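Local atomic coordinates of PrgZ (Enterococcus faecalis, PDB entry 4FAJ), a protein that binds peptide pheromones outside the cell as a membrane-anchored receptor of the solute-binding protein 5 family and probably takes part in peptide import. Residues 328-331 with 332-335; 397-400 with 401-404; 492-496 with 497-501; 388-391 with 392-395. One frame throughout, in Å; residues are numbered along the deposited sequence.

Contact 1: residues 328-331 with 332-335; sequences GENK and LLQN
G328 meets Q334 where the loop after strand 311-324 turns into the short helix 331-334: the amide oxygen OE1 of Q334 comes within 3.3 Å of G328 CA. The positive phi of G328 (116°) suits glycine, since a CB here would press on the carbonyl oxygen of the preceding residue. N330 is the N-cap and carries the polar part of the contact. Its CG stands anti to the backbone N (chi1 -170°), which brings OD1 in front of the first turn, where it accepts from L333 N at 2.8 Å. The N-H points fairly straight at the oxygen, at 159°, and the donor lies in the plane of the side-chain carbonyl. L333 CG rests 3.5 Å from the same OD1, so aliphatic carbon sits alongside the capping bond. The main-chain oxygen of N330 takes a second, more bent bond from Q334 N, 3.2 Å long. K331 follows: its carbonyl oxygen accepts a hydrogen bond from a water at 2.7 Å, and that water in turn accepts from Q334 NE2, so it bridges backbone and side chain across the turn. Beyond the turn, L332 packs on V338 and L413, and L333 reaches I342 and T463. N335 OD1 accepts from V338 N, capping the next helix, while its ND2 donates to E404 OE1. One asparagine thus supplies a side-chain and a main-chain acceptor to the first-turn amides of L333 and Q334, the water serves the K331 carbonyl, and the two leucines are buried.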
ATOM      1  N   GLY A 328      19.485  -5.341 -15.771  1.00 31.43           N
ATOM      2  CA  GLY A 328      20.667  -5.409 -16.624  1.00 32.44           C
ATOM      3  C   GLY A 328      20.905  -4.097 -17.351  1.00 33.51           C
ATOM      4  O   GLY A 328      22.032  -3.806 -17.752  1.00 34.16           O
ATOM      5  N   GLU A 329      19.849  -3.294 -17.509  1.00 33.97           N
ATOM      6  CA  GLU A 329      19.971  -1.979 -18.144  1.00 34.81           C
ATOM      7  C   GLU A 329      20.998  -1.120 -17.409  1.00 34.21           C
ATOM      8  O   GLU A 329      21.825  -0.469 -18.045  1.00 35.14           O
ATOM      9  CB  GLU A 329      18.623  -1.240 -18.194  1.00 35.33           C
ATOM     10  CG  GLU A 329      17.481  -1.979 -18.918  1.00 37.70           C
ATOM     11  CD  GLU A 329      17.792  -2.343 -20.371  1.00 41.93           C
ATOM     12  OE1 GLU A 329      18.636  -1.674 -21.014  1.00 44.71           O
ATOM     13  OE2 GLU A 329      17.172  -3.307 -20.876  1.00 44.94           O
ATOM     14  N   ASN A 330      20.957  -1.128 -16.077  1.00 32.82           N
ATOM     15  CA  ASN A 330      21.920  -0.370 -15.291  1.00 31.88           C
ATOM     16  C   ASN A 330      23.068  -1.259 -14.825  1.00 31.33           C
ATOM     17  O   ASN A 330      22.875  -2.199 -14.047  1.00 30.74           O
ATOM     18  CB  ASN A 330      21.246   0.314 -14.104  1.00 31.55           C
ATOM     19  CG  ASN A 330      22.170   1.294 -13.401  1.00 31.52           C
ATOM     20  OD1 ASN A 330      22.978   0.908 -12.564  1.00 29.73           O
ATOM     21  ND2 ASN A 330      22.057   2.570 -13.750  1.00 32.44           N
ATOM     22  N   LYS A 331      24.269  -0.926 -15.285  1.00 30.78           N
ATOM     23  CA  LYS A 331      25.450  -1.739 -15.040  1.00 30.41           C
ATOM     24  C   LYS A 331      25.913  -1.668 -13.591  1.00 29.07           C
ATOM     25  O   LYS A 331      26.380  -2.668 -13.048  1.00 28.97           O
ATOM     26  CB  LYS A 331      26.582  -1.319 -15.984  1.00 31.51           C
ATOM     27  CG  LYS A 331      26.209  -1.391 -17.465  1.00 33.01           C
ATOM     28  CD  LYS A 331      25.554  -2.729 -17.814  1.00 35.19           C
ATOM     29  CE  LYS A 331      25.707  -3.074 -19.284  1.00 36.56           C
ATOM     30  NZ  LYS A 331      25.315  -4.493 -19.523  1.00 37.44           N
ATOM     31  N   LEU A 332      25.778  -0.497 -12.967  1.00 27.03           N
ATOM     32  CA  LEU A 332      26.119  -0.342 -11.558  1.00 25.87           C
ATOM     33  C   LEU A 332      25.227  -1.209 -10.653  1.00 24.09           C
ATOM     34  O   LEU A 332      25.731  -1.959  -9.822  1.00 23.73           O
ATOM     35  CB  LEU A 332      26.027   1.124 -11.124  1.00 25.76           C
ATOM     36  CG  LEU A 332      27.213   2.042 -11.434  1.00 26.27           C
ATOM     37  CD1 LEU A 332      26.854   3.485 -11.104  1.00 26.46           C
ATOM     38  CD2 LEU A 332      28.452   1.626 -10.654  1.00 26.70           C
ATOM     39  N   LEU A 333      23.908  -1.118 -10.815  1.00 22.81           N
ATOM     40  CA  LEU A 333      22.982  -1.787  -9.879  1.00 21.72           C
ATOM     41  C   LEU A 333      22.869  -3.288 -10.118  1.00 21.76           C
ATOM     42  O   LEU A 333      22.356  -4.018  -9.277  1.00 20.40           O
ATOM     43  CB  LEU A 333      21.601  -1.124  -9.910  1.00 21.02           C
ATOM     44  CG  LEU A 333      21.598   0.311  -9.369  1.00 20.54           C
ATOM     45  CD1 LEU A 333      20.219   0.917  -9.442  1.00 19.51           C
ATOM     46  CD2 LEU A 333      22.144   0.357  -7.930  1.00 18.57           C
ATOM     47  N   GLN A 334      23.364  -3.736 -11.269  1.00 22.03           N
ATOM     48  CA  GLN A 334      23.537  -5.157 -11.567  1.00 22.89           C
ATOM     49  C   GLN A 334      24.673  -5.778 -10.725  1.00 22.22           C
ATOM     50  O   GLN A 334      24.681  -6.981 -10.475  1.00 22.31           O
ATOM     51  CB  GLN A 334      23.785  -5.301 -13.084  1.00 24.02           C
ATOM     52  CG  GLN A 334      24.490  -6.545 -13.590  1.00 27.12           C
ATOM     53  CD  GLN A 334      24.566  -6.538 -15.117  1.00 30.91           C
ATOM     54  OE1 GLN A 334      23.545  -6.680 -15.795  1.00 34.10           O
ATOM     55  NE2 GLN A 334      25.767  -6.352 -15.660  1.00 31.10           N
ATOM     56  N   ASN A 335      25.610  -4.949 -10.269  1.00 21.26           N
ATOM     57  CA  ASN A 335      26.734  -5.420  -9.457  1.00 20.58           C
ATOM     58  C   ASN A 335      26.345  -5.547  -7.972  1.00 19.46           C
ATOM     59  O   ASN A 335      25.964  -4.564  -7.329  1.00 18.50           O
ATOM     60  CB  ASN A 335      27.938  -4.489  -9.670  1.00 21.02           C
ATOM     61  CG  ASN A 335      29.206  -4.977  -8.992  1.00 21.00           C
ATOM     62  OD1 ASN A 335      29.342  -4.865  -7.783  1.00 20.45           O
ATOM     63  ND2 ASN A 335      30.156  -5.487  -9.777  1.00 21.10           N
TER
HETATM   64  O   HOH W   1      27.956  -4.610 -14.012  1.00 33.07           O

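Contact 2: residues 397-400 with 401-404; sequences YWDK and AKKE
A401 N donates to Y397 O at 2.9 Å and K402 N to W398 O at 3.0 Å, the main-chain bonds that carry helix 391-402 through this turn. K403 N reaches K400 O only weakly, at 3.3 Å, whereas E404 N makes a good bond of 2.8 Å to A401 O. Among the side chains, K402 and D399 form a salt bridge, but a loose one: K402 NZ stands 3.5 Å from D399 OD1, a weak hydrogen bond. The two side chains run side by side in the same direction, so the charges meet at their ends. A water donates to D399 O at 2.8 Å and accepts a weak bond from K403 NZ, giving this carbonyl a polar partner.

Outward from the polar layer, the aliphatic part of K402 crosses W398 at about a right angle. Its CG lies over one indole face, offset toward the rim, and CE comes to 3.2 Å from W398 NE1. The indole reaches this place because its CG is anti to the backbone N (chi1 180°); its NE1 donates to E439 O, and the ring packs on L438 and L441. A401, on the buried side, touches V338 and N335. The lysine therefore works in two ways, its carbons covering an indole whose N-H is already engaged, while its ammonium probably gains a modest electrostatic benefit from D399.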
ATOM      1  N   TYR A 397      33.057  -2.139   0.177  1.00 19.93           N
ATOM      2  CA  TYR A 397      32.287  -2.793  -0.879  1.00 19.22           C
ATOM      3  C   TYR A 397      32.348  -1.967  -2.174  1.00 19.86           C
ATOM      4  O   TYR A 397      32.382  -2.522  -3.273  1.00 18.76           O
ATOM      5  CB  TYR A 397      30.829  -3.011  -0.464  1.00 18.54           C
ATOM      6  CG  TYR A 397      30.593  -4.336   0.239  1.00 18.65           C
ATOM      7  CD1 TYR A 397      30.606  -5.532  -0.469  1.00 18.18           C
ATOM      8  CD2 TYR A 397      30.351  -4.388   1.602  1.00 20.29           C
ATOM      9  CE1 TYR A 397      30.378  -6.749   0.159  1.00 19.33           C
ATOM     10  CE2 TYR A 397      30.117  -5.603   2.247  1.00 20.11           C
ATOM     11  CZ  TYR A 397      30.135  -6.772   1.528  1.00 20.19           C
ATOM     12  OH  TYR A 397      29.903  -7.960   2.182  1.00 20.60           O
ATOM     13  N   TRP A 398      32.371  -0.649  -2.025  1.00 20.08           N
ATOM     14  CA  TRP A 398      32.487   0.254  -3.166  1.00 21.39           C
ATOM     15  C   TRP A 398      33.848   0.086  -3.853  1.00 22.39           C
ATOM     16  O   TRP A 398      33.907  -0.015  -5.071  1.00 22.76           O
ATOM     17  CB  TRP A 398      32.265   1.700  -2.718  1.00 21.35           C
ATOM     18  CG  TRP A 398      32.370   2.727  -3.808  1.00 22.79           C
ATOM     19  CD1 TRP A 398      33.266   3.758  -3.874  1.00 24.17           C
ATOM     20  CD2 TRP A 398      31.552   2.832  -4.983  1.00 24.17           C
ATOM     21  NE1 TRP A 398      33.054   4.496  -5.013  1.00 24.23           N
ATOM     22  CE2 TRP A 398      32.015   3.949  -5.715  1.00 25.01           C
ATOM     23  CE3 TRP A 398      30.480   2.092  -5.488  1.00 23.94           C
ATOM     24  CZ2 TRP A 398      31.437   4.345  -6.929  1.00 26.19           C
ATOM     25  CZ3 TRP A 398      29.902   2.488  -6.700  1.00 25.11           C
ATOM     26  CH2 TRP A 398      30.385   3.604  -7.402  1.00 26.79           C
ATOM     27  N   ASP A 399      34.926   0.040  -3.075  1.00 24.22           N
ATOM     28  CA  ASP A 399      36.268  -0.174  -3.628  1.00 25.81           C
ATOM     29  C   ASP A 399      36.361  -1.517  -4.356  1.00 25.99           C
ATOM     30  O   ASP A 399      36.989  -1.620  -5.409  1.00 25.61           O
ATOM     31  CB  ASP A 399      37.348  -0.081  -2.535  1.00 26.88           C
ATOM     32  CG  ASP A 399      37.596   1.350  -2.067  1.00 29.54           C
ATOM     33  OD1 ASP A 399      37.247   2.308  -2.800  1.00 33.92           O
ATOM     34  OD2 ASP A 399      38.146   1.533  -0.959  1.00 33.81           O
ATOM     35  N   LYS A 400      35.716  -2.539  -3.799  1.00 26.17           N
ATOM     36  CA  LYS A 400      35.643  -3.844  -4.442  1.00 27.11           C
ATOM     37  C   LYS A 400      34.878  -3.751  -5.775  1.00 26.73           C
ATOM     38  O   LYS A 400      35.315  -4.293  -6.783  1.00 26.89           O
ATOM     39  CB  LYS A 400      34.982  -4.854  -3.487  1.00 27.17           C
ATOM     40  CG  LYS A 400      34.947  -6.290  -3.977  1.00 29.82           C
ATOM     41  CD  LYS A 400      34.211  -7.195  -2.974  1.00 32.20           C
ATOM     42  CE  LYS A 400      35.117  -7.812  -1.927  1.00 33.67           C
ATOM     43  NZ  LYS A 400      35.285  -9.276  -2.175  1.00 35.00           N
ATOM     44  N   ALA A 401      33.758  -3.033  -5.778  1.00 26.43           N
ATOM     45  CA  ALA A 401      32.948  -2.867  -6.990  1.00 26.61           C
ATOM     46  C   ALA A 401      33.696  -2.152  -8.115  1.00 27.56           C
ATOM     47  O   ALA A 401      33.583  -2.534  -9.278  1.00 27.27           O
ATOM     48  CB  ALA A 401      31.664  -2.125  -6.673  1.00 25.64           C
ATOM     49  N   LYS A 402      34.453  -1.116  -7.771  1.00 28.89           N
ATOM     50  CA  LYS A 402      35.211  -0.352  -8.767  1.00 30.29           C
ATOM     51  C   LYS A 402      36.131  -1.247  -9.589  1.00 31.52           C
ATOM     52  O   LYS A 402      36.307  -1.024 -10.787  1.00 31.05           O
ATOM     53  CB  LYS A 402      36.052   0.723  -8.100  1.00 30.88           C
ATOM     54  CG  LYS A 402      35.317   1.958  -7.655  1.00 32.14           C
ATOM     55  CD  LYS A 402      36.353   3.023  -7.324  1.00 34.90           C
ATOM     56  CE  LYS A 402      35.999   3.838  -6.110  1.00 35.76           C
ATOM     57  NZ  LYS A 402      37.226   4.464  -5.547  1.00 37.22           N
ATOM     58  N   LYS A 403      36.707  -2.260  -8.945  1.00 32.87           N
ATOM     59  CA  LYS A 403      37.581  -3.207  -9.634  1.00 34.64           C
ATOM     60  C   LYS A 403      36.843  -4.066 -10.667  1.00 35.75           C
ATOM     61  O   LYS A 403      37.471  -4.635 -11.562  1.00 36.18           O
ATOM     62  CB  LYS A 403      38.288  -4.132  -8.641  1.00 34.79           C
ATOM     63  CG  LYS A 403      39.121  -3.425  -7.575  1.00 35.62           C
ATOM     64  CD  LYS A 403      40.170  -4.371  -6.983  1.00 37.25           C
ATOM     65  CE  LYS A 403      40.439  -4.105  -5.502  1.00 37.72           C
ATOM     66  NZ  LYS A 403      40.556  -2.659  -5.171  1.00 39.62           N
ATOM     67  N   GLU A 404      35.520  -4.163 -10.534  1.00 36.56           N
ATOM     68  CA  GLU A 404      34.693  -5.023 -11.384  1.00 37.57           C
ATOM     69  C   GLU A 404      33.941  -4.278 -12.484  1.00 38.64           C
ATOM     70  O   GLU A 404      33.377  -4.920 -13.360  1.00 39.18           O
ATOM     71  CB  GLU A 404      33.678  -5.786 -10.515  1.00 37.21           C
ATOM     72  CG  GLU A 404      34.313  -6.699  -9.461  1.00 37.28           C
ATOM     73  CD  GLU A 404      33.314  -7.244  -8.445  1.00 37.41           C
ATOM     74  OE1 GLU A 404      32.251  -6.620  -8.212  1.00 35.60           O
ATOM     75  OE2 GLU A 404      33.606  -8.305  -7.860  1.00 38.40           O
TER
HETATM   76  O   HOH W   2      39.037   0.093  -6.078  1.00 27.62           O

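Contact 3: residues 492-496 with 497-501; sequences GGYSN and KNYDE
N496 OD1 gathers two backbone donors of the helix that starts behind it. Y499 N gives the better bond, 3.0 Å with an N-H angle of 160°, although it approaches from above the carbonyl plane, 51° out of it; N498 N is nearer at 2.8 Å but badly angled and weak. The side chain is placed for this by a CG anti to the backbone N. The other half of the amide is used as well: ND2 donates to D524 of helix 510-524 and to a water 3.1 Å away, which also accepts from N498 ND2. At the main chain, N496 O takes D500 N at 3.1 Å, the donor lying in the carbonyl plane, and N496 N donates to a second water. That water lies 2.8 Å from D500 OD1 and so links the two residues. D500 OD2 is hydrogen-bonded to T485 OG1, a hydroxyl it shares with S495 OG.

Beside these bonds, Y494 turns a ring edge onto the face of Y499 in a T-shaped pair, centroids 5.9 Å apart and planes at 88°. Both hydroxyls have partners, Y494 OH at D524 and Y499 OH at L480 O, while the rings pack on L521. Together they make an asparagine N-cap at the head of helix 497-502, with an aromatic pair seating that helix against helix 510-524.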
ATOM      1  N   GLY A 492      12.034  -3.274  -9.416  1.00 18.19           N
ATOM      2  CA  GLY A 492      13.451  -3.428  -9.722  1.00 18.01           C
ATOM      3  C   GLY A 492      13.833  -4.640 -10.560  1.00 17.94           C
ATOM      4  O   GLY A 492      14.948  -4.711 -11.074  1.00 18.16           O
ATOM      5  N   GLY A 493      12.923  -5.595 -10.710  1.00 17.66           N
ATOM      6  CA  GLY A 493      13.216  -6.813 -11.468  1.00 17.78           C
ATOM      7  C   GLY A 493      14.183  -7.768 -10.782  1.00 17.35           C
ATOM      8  O   GLY A 493      14.923  -8.487 -11.447  1.00 18.49           O
ATOM      9  N   TYR A 494      14.195  -7.771  -9.453  1.00 16.69           N
ATOM     10  CA  TYR A 494      14.958  -8.773  -8.708  1.00 16.31           C
ATOM     11  C   TYR A 494      14.415 -10.178  -8.996  1.00 15.88           C
ATOM     12  O   TYR A 494      13.206 -10.368  -9.042  1.00 15.18           O
ATOM     13  CB  TYR A 494      14.881  -8.469  -7.210  1.00 15.88           C
ATOM     14  CG  TYR A 494      15.403  -9.557  -6.305  1.00 15.66           C
ATOM     15  CD1 TYR A 494      16.764  -9.679  -6.049  1.00 15.67           C
ATOM     16  CD2 TYR A 494      14.533 -10.451  -5.680  1.00 16.29           C
ATOM     17  CE1 TYR A 494      17.247 -10.673  -5.196  1.00 15.14           C
ATOM     18  CE2 TYR A 494      15.015 -11.458  -4.828  1.00 16.33           C
ATOM     19  CZ  TYR A 494      16.372 -11.552  -4.590  1.00 15.26           C
ATOM     20  OH  TYR A 494      16.860 -12.534  -3.753  1.00 15.67           O
ATOM     21  N   SER A 495      15.308 -11.152  -9.195  1.00 16.39           N
ATOM     22  CA  SER A 495      14.885 -12.541  -9.386  1.00 16.18           C
ATOM     23  C   SER A 495      15.843 -13.553  -8.773  1.00 16.07           C
ATOM     24  O   SER A 495      17.012 -13.672  -9.173  1.00 16.50           O
ATOM     25  CB  SER A 495      14.709 -12.885 -10.867  1.00 16.64           C
ATOM     26  OG  SER A 495      14.242 -14.225 -10.992  1.00 16.88           O
ATOM     27  N   ASN A 496      15.329 -14.283  -7.799  1.00 15.07           N
ATOM     28  CA  ASN A 496      16.042 -15.396  -7.197  1.00 15.02           C
ATOM     29  C   ASN A 496      15.024 -16.527  -7.090  1.00 14.55           C
ATOM     30  O   ASN A 496      13.998 -16.395  -6.411  1.00 13.89           O
ATOM     31  CB  ASN A 496      16.616 -14.994  -5.838  1.00 14.65           C
ATOM     32  CG  ASN A 496      17.380 -16.126  -5.159  1.00 15.52           C
ATOM     33  OD1 ASN A 496      16.919 -17.263  -5.121  1.00 15.19           O
ATOM     34  ND2 ASN A 496      18.545 -15.811  -4.604  1.00 16.13           N
ATOM     35  N   LYS A 497      15.284 -17.621  -7.799  1.00 15.35           N
ATOM     36  CA  LYS A 497      14.313 -18.722  -7.880  1.00 15.84           C
ATOM     37  C   LYS A 497      14.182 -19.477  -6.565  1.00 15.94           C
ATOM     38  O   LYS A 497      13.144 -20.076  -6.271  1.00 15.29           O
ATOM     39  CB  LYS A 497      14.713 -19.698  -8.978  1.00 16.95           C
ATOM     40  CG  LYS A 497      14.829 -19.064 -10.338  1.00 18.89           C
ATOM     41  CD  LYS A 497      13.500 -18.538 -10.806  1.00 21.51           C
ATOM     42  CE  LYS A 497      13.586 -18.062 -12.236  1.00 24.92           C
ATOM     43  NZ  LYS A 497      12.368 -18.460 -12.970  1.00 27.81           N
ATOM     44  N   ASN A 498      15.244 -19.461  -5.773  1.00 16.21           N
ATOM     45  CA  ASN A 498      15.190 -20.089  -4.456  1.00 16.31           C
ATOM     46  C   ASN A 498      14.355 -19.264  -3.476  1.00 15.58           C
ATOM     47  O   ASN A 498      13.622 -19.840  -2.655  1.00 15.35           O
ATOM     48  CB  ASN A 498      16.606 -20.343  -3.974  1.00 17.19           C
ATOM     49  CG  ASN A 498      17.434 -21.006  -5.041  1.00 18.58           C
ATOM     50  OD1 ASN A 498      17.034 -22.032  -5.602  1.00 17.22           O
ATOM     51  ND2 ASN A 498      18.544 -20.389  -5.390  1.00 22.01           N
ATOM     52  N   TYR A 499      14.430 -17.929  -3.586  1.00 14.99           N
ATOM     53  CA  TYR A 499      13.530 -17.022  -2.860  1.00 14.62           C
ATOM     54  C   TYR A 499      12.074 -17.306  -3.233  1.00 14.34           C
ATOM     55  O   TYR A 499      11.240 -17.466  -2.354  1.00 14.44           O
ATOM     56  CB  TYR A 499      13.881 -15.549  -3.147  1.00 14.69           C
ATOM     57  CG  TYR A 499      12.993 -14.507  -2.520  1.00 13.63           C
ATOM     58  CD1 TYR A 499      13.320 -13.936  -1.284  1.00 13.69           C
ATOM     59  CD2 TYR A 499      11.844 -14.056  -3.164  1.00 13.16           C
ATOM     60  CE1 TYR A 499      12.520 -12.958  -0.708  1.00 14.05           C
ATOM     61  CE2 TYR A 499      11.028 -13.074  -2.586  1.00 12.06           C
ATOM     62  CZ  TYR A 499      11.377 -12.535  -1.358  1.00 12.55           C
ATOM     63  OH  TYR A 499      10.604 -11.575  -0.767  1.00 11.71           O
ATOM     64  N   ASP A 500      11.790 -17.399  -4.536  1.00 14.75           N
ATOM     65  CA  ASP A 500      10.445 -17.672  -5.036  1.00 14.88           C
ATOM     66  C   ASP A 500       9.846 -18.932  -4.376  1.00 15.22           C
ATOM     67  O   ASP A 500       8.667 -18.942  -3.981  1.00 15.52           O
ATOM     68  CB  ASP A 500      10.451 -17.862  -6.567  1.00 15.25           C
ATOM     69  CG  ASP A 500      10.803 -16.591  -7.344  1.00 15.79           C
ATOM     70  OD1 ASP A 500      10.749 -15.470  -6.784  1.00 17.11           O
ATOM     71  OD2 ASP A 500      11.140 -16.719  -8.543  1.00 17.77           O
ATOM     72  N   GLU A 501      10.669 -19.972  -4.241  1.00 15.06           N
ATOM     73  CA  GLU A 501      10.222 -21.266  -3.729  1.00 15.63           C
ATOM     74  C   GLU A 501       9.971 -21.221  -2.217  1.00 16.25           C
ATOM     75  O   GLU A 501       8.981 -21.773  -1.755  1.00 15.12           O
ATOM     76  CB  GLU A 501      11.219 -22.372  -4.116  1.00 16.20           C
ATOM     77  CG  GLU A 501      10.993 -23.743  -3.478  1.00 17.21           C
ATOM     78  CD  GLU A 501       9.663 -24.395  -3.814  1.00 18.63           C
ATOM     79  OE1 GLU A 501       8.978 -23.972  -4.775  1.00 18.64           O
ATOM     80  OE2 GLU A 501       9.310 -25.366  -3.108  1.00 22.40           O
TER
HETATM   81  O   HOH W   3      12.814 -13.563  -6.659  1.00 12.96           O
HETATM   82  O   HOH W   4      20.400 -18.238  -4.007  1.00 33.78           O

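Contact 4: residues 388-391 with 392-395; sequences EFNK and KQAE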
ATOM      1  N   GLU A 388      22.160  -2.641   8.852  1.00 20.00           N
ATOM      2  CA  GLU A 388      22.661  -1.602   9.748  1.00 21.97           C
ATOM      3  C   GLU A 388      23.782  -0.810   9.089  1.00 21.72           C
ATOM      4  O   GLU A 388      24.676  -1.397   8.464  1.00 21.94           O
ATOM      5  CB  GLU A 388      23.190  -2.209  11.048  1.00 22.82           C
ATOM      6  CG  GLU A 388      23.497  -1.166  12.127  1.00 26.85           C
ATOM      7  CD  GLU A 388      23.912  -1.789  13.448  1.00 30.79           C
ATOM      8  OE1 GLU A 388      24.709  -2.749  13.430  1.00 34.55           O
ATOM      9  OE2 GLU A 388      23.431  -1.316  14.508  1.00 34.58           O
ATOM     10  N   PHE A 389      23.717   0.510   9.256  1.00 21.10           N
ATOM     11  CA  PHE A 389      24.782   1.435   8.881  1.00 21.15           C
ATOM     12  C   PHE A 389      26.165   0.946   9.296  1.00 21.37           C
ATOM     13  O   PHE A 389      26.394   0.609  10.454  1.00 21.60           O
ATOM     14  CB  PHE A 389      24.513   2.798   9.530  1.00 21.11           C
ATOM     15  CG  PHE A 389      25.494   3.878   9.147  1.00 21.46           C
ATOM     16  CD1 PHE A 389      25.760   4.166   7.821  1.00 21.63           C
ATOM     17  CD2 PHE A 389      26.111   4.651  10.134  1.00 21.65           C
ATOM     18  CE1 PHE A 389      26.660   5.185   7.477  1.00 23.54           C
ATOM     19  CE2 PHE A 389      26.997   5.662   9.800  1.00 22.65           C
ATOM     20  CZ  PHE A 389      27.271   5.933   8.472  1.00 23.09           C
ATOM     21  N   ASN A 390      27.081   0.908   8.332  1.00 21.16           N
ATOM     22  CA  ASN A 390      28.485   0.627   8.589  1.00 21.70           C
ATOM     23  C   ASN A 390      29.307   1.288   7.478  1.00 22.14           C
ATOM     24  O   ASN A 390      29.580   0.682   6.445  1.00 20.96           O
ATOM     25  CB  ASN A 390      28.732  -0.887   8.670  1.00 21.99           C
ATOM     26  CG  ASN A 390      30.103  -1.231   9.229  1.00 22.95           C
ATOM     27  OD1 ASN A 390      31.101  -0.580   8.915  1.00 22.42           O
ATOM     28  ND2 ASN A 390      30.159  -2.276  10.057  1.00 23.80           N
ATOM     29  N   LYS A 391      29.680   2.545   7.718  1.00 23.23           N
ATOM     30  CA  LYS A 391      30.397   3.392   6.749  1.00 24.16           C
ATOM     31  C   LYS A 391      31.661   2.722   6.191  1.00 24.57           C
ATOM     32  O   LYS A 391      31.884   2.721   4.985  1.00 24.38           O
ATOM     33  CB  LYS A 391      30.750   4.730   7.416  1.00 24.89           C
ATOM     34  CG  LYS A 391      31.566   5.695   6.576  1.00 26.79           C
ATOM     35  CD  LYS A 391      30.794   6.941   6.223  1.00 30.17           C
ATOM     36  CE  LYS A 391      31.532   7.762   5.163  1.00 31.45           C
ATOM     37  NZ  LYS A 391      32.723   8.423   5.716  1.00 32.77           N
ATOM     38  N   LYS A 392      32.474   2.130   7.062  1.00 25.46           N
ATOM     39  CA  LYS A 392      33.718   1.491   6.599  1.00 26.25           C
ATOM     40  C   LYS A 392      33.437   0.320   5.653  1.00 24.93           C
ATOM     41  O   LYS A 392      34.113   0.184   4.637  1.00 24.95           O
ATOM     42  CB  LYS A 392      34.611   1.047   7.764  1.00 27.30           C
ATOM     43  CG  LYS A 392      35.469   2.179   8.372  1.00 31.91           C
ATOM     44  CD  LYS A 392      34.616   3.131   9.204  1.00 34.95           C
ATOM     45  CE  LYS A 392      35.365   4.285   9.811  1.00 36.71           C
ATOM     46  NZ  LYS A 392      34.390   5.396  10.048  1.00 38.90           N
ATOM     47  N   GLN A 393      32.434  -0.506   5.950  1.00 23.53           N
ATOM     48  CA  GLN A 393      32.071  -1.603   5.027  1.00 22.40           C
ATOM     49  C   GLN A 393      31.496  -1.084   3.695  1.00 20.79           C
ATOM     50  O   GLN A 393      31.761  -1.654   2.642  1.00 19.92           O
ATOM     51  CB  GLN A 393      31.097  -2.605   5.676  1.00 22.40           C
ATOM     52  CG  GLN A 393      31.768  -3.612   6.634  1.00 23.68           C
ATOM     53  CD  GLN A 393      32.842  -4.454   5.969  1.00 27.20           C
ATOM     54  OE1 GLN A 393      32.862  -4.627   4.743  1.00 29.14           O
ATOM     55  NE2 GLN A 393      33.757  -4.977   6.779  1.00 30.65           N
ATOM     56  N   ALA A 394      30.728  -0.002   3.754  1.00 19.87           N
ATOM     57  CA  ALA A 394      30.221   0.666   2.555  1.00 19.47           C
ATOM     58  C   ALA A 394      31.373   1.056   1.647  1.00 20.30           C
ATOM     59  O   ALA A 394      31.372   0.735   0.465  1.00 20.87           O
ATOM     60  CB  ALA A 394      29.404   1.902   2.929  1.00 18.68           C
ATOM     61  N   GLU A 395      32.358   1.737   2.221  1.00 20.76           N
ATOM     62  CA  GLU A 395      33.539   2.197   1.486  1.00 22.06           C
ATOM     63  C   GLU A 395      34.284   1.022   0.872  1.00 22.05           C
ATOM     64  O   GLU A 395      34.728   1.078  -0.272  1.00 21.88           O
ATOM     65  CB  GLU A 395      34.472   2.980   2.412  1.00 22.66           C
ATOM     66  CG  GLU A 395      33.884   4.307   2.910  1.00 24.68           C
ATOM     67  CD  GLU A 395      34.824   5.065   3.848  1.00 28.41           C
ATOM     68  OE1 GLU A 395      35.668   4.423   4.512  1.00 32.02           O
ATOM     69  OE2 GLU A 395      34.702   6.303   3.926  1.00 32.92           O
TER
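K391 and E395 face each other across the first turn of helix 391-402, whose N-cap is N390. K391 has more surface buried here than any other residue. Its CG starts anti to the backbone N (chi1 177°), and a bend at chi2 of 114° carries the chain across that of E395 at a slant. The ammonium ends 3.4 Å from E395 OE2, a salt bridge with a weak hydrogen bond, and CE passes 3.7 Å from the same oxygen. A long, weak ion pair with D436 of helix 421-437 offers K391 NZ a second carboxylate. In the main chain, E395 N donates to K391 O at 3.0 Å.

N390 closes the open end of the helix. OD1 accepts from Q393 N at 3.3 Å; the N-H is nearly straight, but the donor stands 49° out of the amide plane. K392 adds aliphatic carbon beside the cap, its CB 4.0 Å from N390 OD1. The main-chain oxygen of N390 is taken by A394 N at 3.0 Å, so the side chain and the carbonyl of the cap both accept from first-turn amides. The chains of N390 and Q393 run alongside each other with their amide planes far from parallel. On the side facing the protein, A394 packs on Y344 and A345 of helix 336-345 and on S437, and N390 also leans on Y344. Closest to the cap among the Q393 side-chain carbons is CB, 3.7 Å from N390 O.

Contact 1 comes first along the chain, where the loop after strand 311-324 enters helix 331-334. Contacts 4 and 2 then follow in series on helix 391-402, the first closing the loop before it and the second lying at its far end; their centres are about 14 Å apart. Contact 3 comes last, ending the loop before helix 497-502. None nests or crosses. Contacts 1 and 2 do meet in space: N335 ND2 and E404 OE1 are 2.9 Å apart, probably hydrogen-bonded, and L332 packs on W398. This joins the end of helix 391-402 to the start of helix 336-345, while contact 3 stays separate, about 7 Å from contact 1 at the nearest atoms.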